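Local coordinates for protein chitin elicitor receptor kinase 1 (PDB 4EBY) that probably senses fungal chitin at the plant cell surface through its LysM ectodomain and triggers immune signalling as a receptor kinase once chitin drives its dimerization, at residues P150-L154 with S155-R159. Sequence-based numbering, arbitrary orientation.
Sequences PEDSL and SSIAR
Ser153 and Ser156 exchange side-chain-to-backbone hydrogen bonds at the start of helix 154-161. Ser156 N donates to Ser153 OG at 3.2 Å, while Ser153 N donates to Ser156 OG at 2.9 Å. Both hydroxyls take the +60° rotamer (chi1 60° and 74°), which folds each back toward the other residue's amide. This reciprocal pair is a capping box with Ser153 as N-cap, and it opens the first helix of the beta-alpha-alpha-beta LysM fold, after the loop from strand 143-147. A water extends the box: it donates to Asp152 OD1 at 2.6 Å and hydrogen-bonds Ser156 OG at 2.7 Å. Tyr146 OH also bonds OD1, whereas OD2 meets Arg149 N and a salt bridge from Arg60, so both oxygens of the buried carboxylate are held. Ile157 lies across Asp152, its CD1 3.9 Å from Asp152 CB. Its CG1 runs past Ser153 O, the acceptor of the Ile157 amide N at 2.9 Å. Ala158 N to Leu154 O, also 2.9 Å, continues the helical bonding, and the Leu154 side chain packs on Leu168 of helix 165-171 and on Phe177.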
ATOM      1  N   PRO A 150      10.385  12.057   0.927  1.00 27.52           N
ATOM      2  CA  PRO A 150      10.852  13.425   1.189  1.00 29.51           C
ATOM      3  C   PRO A 150      10.325  14.454   0.188  1.00 26.92           C
ATOM      4  O   PRO A 150      10.181  15.629   0.550  1.00 30.78           O
ATOM      5  CB  PRO A 150      12.375  13.289   1.095  1.00 31.78           C
ATOM      6  CG  PRO A 150      12.633  11.888   1.533  1.00 32.76           C
ATOM      7  CD  PRO A 150      11.501  11.092   0.922  1.00 28.66           C
ATOM      8  N   GLU A 151      10.019  14.029  -1.032  1.00 29.83           N
ATOM      9  CA  GLU A 151       9.544  14.952  -2.046  1.00 33.41           C
ATOM     10  C   GLU A 151       8.051  15.275  -1.920  1.00 36.50           C
ATOM     11  O   GLU A 151       7.568  16.215  -2.545  1.00 32.95           O
ATOM     12  CB  GLU A 151       9.879  14.448  -3.459  1.00 32.66           C
ATOM     13  CG  GLU A 151       9.156  13.176  -3.884  1.00 33.32           C
ATOM     14  CD  GLU A 151       9.899  11.901  -3.521  1.00 31.35           C
ATOM     15  OE1 GLU A 151      10.855  11.944  -2.713  1.00 32.58           O
ATOM     16  OE2 GLU A 151       9.514  10.841  -4.053  1.00 37.52           O
ATOM     17  N   ASP A 152       7.328  14.509  -1.105  1.00 27.21           N
ATOM     18  CA  ASP A 152       5.892  14.757  -0.912  1.00 24.47           C
ATOM     19  C   ASP A 152       5.599  15.906   0.037  1.00 26.47           C
ATOM     20  O   ASP A 152       6.362  16.167   0.955  1.00 27.05           O
ATOM     21  CB  ASP A 152       5.210  13.520  -0.330  1.00 23.59           C
ATOM     22  CG  ASP A 152       5.183  12.356  -1.289  1.00 21.26           C
ATOM     23  OD1 ASP A 152       4.804  12.547  -2.461  1.00 28.96           O
ATOM     24  OD2 ASP A 152       5.535  11.238  -0.859  1.00 23.55           O
ATOM     25  N   SER A 153       4.462  16.567  -0.185  1.00 26.02           N
ATOM     26  CA  SER A 153       3.932  17.546   0.753  1.00 26.51           C
ATOM     27  C   SER A 153       2.405  17.474   0.732  1.00 23.87           C
ATOM     28  O   SER A 153       1.817  16.814  -0.134  1.00 26.46           O
ATOM     29  CB  SER A 153       4.408  18.961   0.398  1.00 28.53           C
ATOM     30  OG  SER A 153       3.973  19.322  -0.897  1.00 30.39           O
ATOM     31  N   LEU A 154       1.758  18.148   1.683  1.00 25.94           N
ATOM     32  CA  LEU A 154       0.306  18.165   1.677  1.00 24.67           C
ATOM     33  C   LEU A 154      -0.209  18.758   0.365  1.00 26.98           C
ATOM     34  O   LEU A 154      -1.085  18.191  -0.278  1.00 27.48           O
ATOM     35  CB  LEU A 154      -0.239  18.950   2.866  1.00 26.74           C
ATOM     36  CG  LEU A 154      -1.765  19.009   2.931  1.00 27.33           C
ATOM     37  CD1 LEU A 154      -2.356  17.601   3.055  1.00 25.88           C
ATOM     38  CD2 LEU A 154      -2.186  19.886   4.090  1.00 29.01           C
ATOM     39  N   SER A 155       0.339  19.904  -0.032  1.00 29.08           N
ATOM     40  CA  SER A 155      -0.085  20.528  -1.288  1.00 32.63           C
ATOM     41  C   SER A 155       0.171  19.648  -2.512  1.00 30.05           C
ATOM     42  O   SER A 155      -0.685  19.555  -3.391  1.00 33.73           O
ATOM     43  CB  SER A 155       0.546  21.917  -1.474  1.00 38.19           C
ATOM     44  OG  SER A 155       1.925  21.901  -1.162  1.00 51.82           O
ATOM     45  N   SER A 156       1.325  18.985  -2.579  1.00 32.33           N
ATOM     46  CA  SER A 156       1.614  18.132  -3.739  1.00 30.54           C
ATOM     47  C   SER A 156       0.713  16.902  -3.807  1.00 33.69           C
ATOM     48  O   SER A 156       0.300  16.493  -4.885  1.00 32.72           O
ATOM     49  CB  SER A 156       3.087  17.715  -3.796  1.00 30.70           C
ATOM     50  OG  SER A 156       3.393  16.729  -2.827  1.00 32.91           O
ATOM     51  N   ILE A 157       0.400  16.312  -2.657  1.00 25.77           N
ATOM     52  CA  ILE A 157      -0.499  15.159  -2.645  1.00 25.70           C
ATOM     53  C   ILE A 157      -1.939  15.591  -2.936  1.00 26.44           C
ATOM     54  O   ILE A 157      -2.685  14.885  -3.604  1.00 29.46           O
ATOM     55  CB  ILE A 157      -0.394  14.361  -1.322  1.00 23.83           C
ATOM     56  CG1 ILE A 157       0.970  13.663  -1.245  1.00 22.70           C
ATOM     57  CG2 ILE A 157      -1.509  13.301  -1.245  1.00 23.30           C
ATOM     58  CD1 ILE A 157       1.340  13.158   0.140  1.00 20.67           C
ATOM     59  N   ALA A 158      -2.323  16.763  -2.443  1.00 27.26           N
ATOM     60  CA  ALA A 158      -3.650  17.297  -2.728  1.00 29.84           C
ATOM     61  C   ALA A 158      -3.814  17.505  -4.231  1.00 34.75           C
ATOM     62  O   ALA A 158      -4.850  17.175  -4.806  1.00 33.51           O
ATOM     63  CB  ALA A 158      -3.859  18.601  -1.998  1.00 31.11           C
ATOM     64  N   ARG A 159      -2.779  18.061  -4.853  1.00 35.17           N
ATOM     65  CA  ARG A 159      -2.794  18.355  -6.284  1.00 42.08           C
ATOM     66  C   ARG A 159      -2.873  17.083  -7.120  1.00 41.48           C
ATOM     67  O   ARG A 159      -3.662  16.993  -8.062  1.00 46.38           O
ATOM     68  CB  ARG A 159      -1.553  19.167  -6.664  1.00 49.33           C
ATOM     69  CG  ARG A 159      -1.433  19.492  -8.143  1.00 59.61           C
ATOM     70  CD  ARG A 159      -0.164  20.286  -8.425  1.00 71.75           C
ATOM     71  NE  ARG A 159       0.979  19.759  -7.683  1.00 83.23           N
ATOM     72  CZ  ARG A 159       2.249  20.048  -7.952  1.00 87.82           C
ATOM     73  NH1 ARG A 159       2.550  20.859  -8.959  1.00 91.22           N
ATOM     74  NH2 ARG A 159       3.221  19.519  -7.218  1.00 83.51           N
TER
HETATM   75  O   HOH W   1       3.838  14.336  -4.065  1.00 31.59           O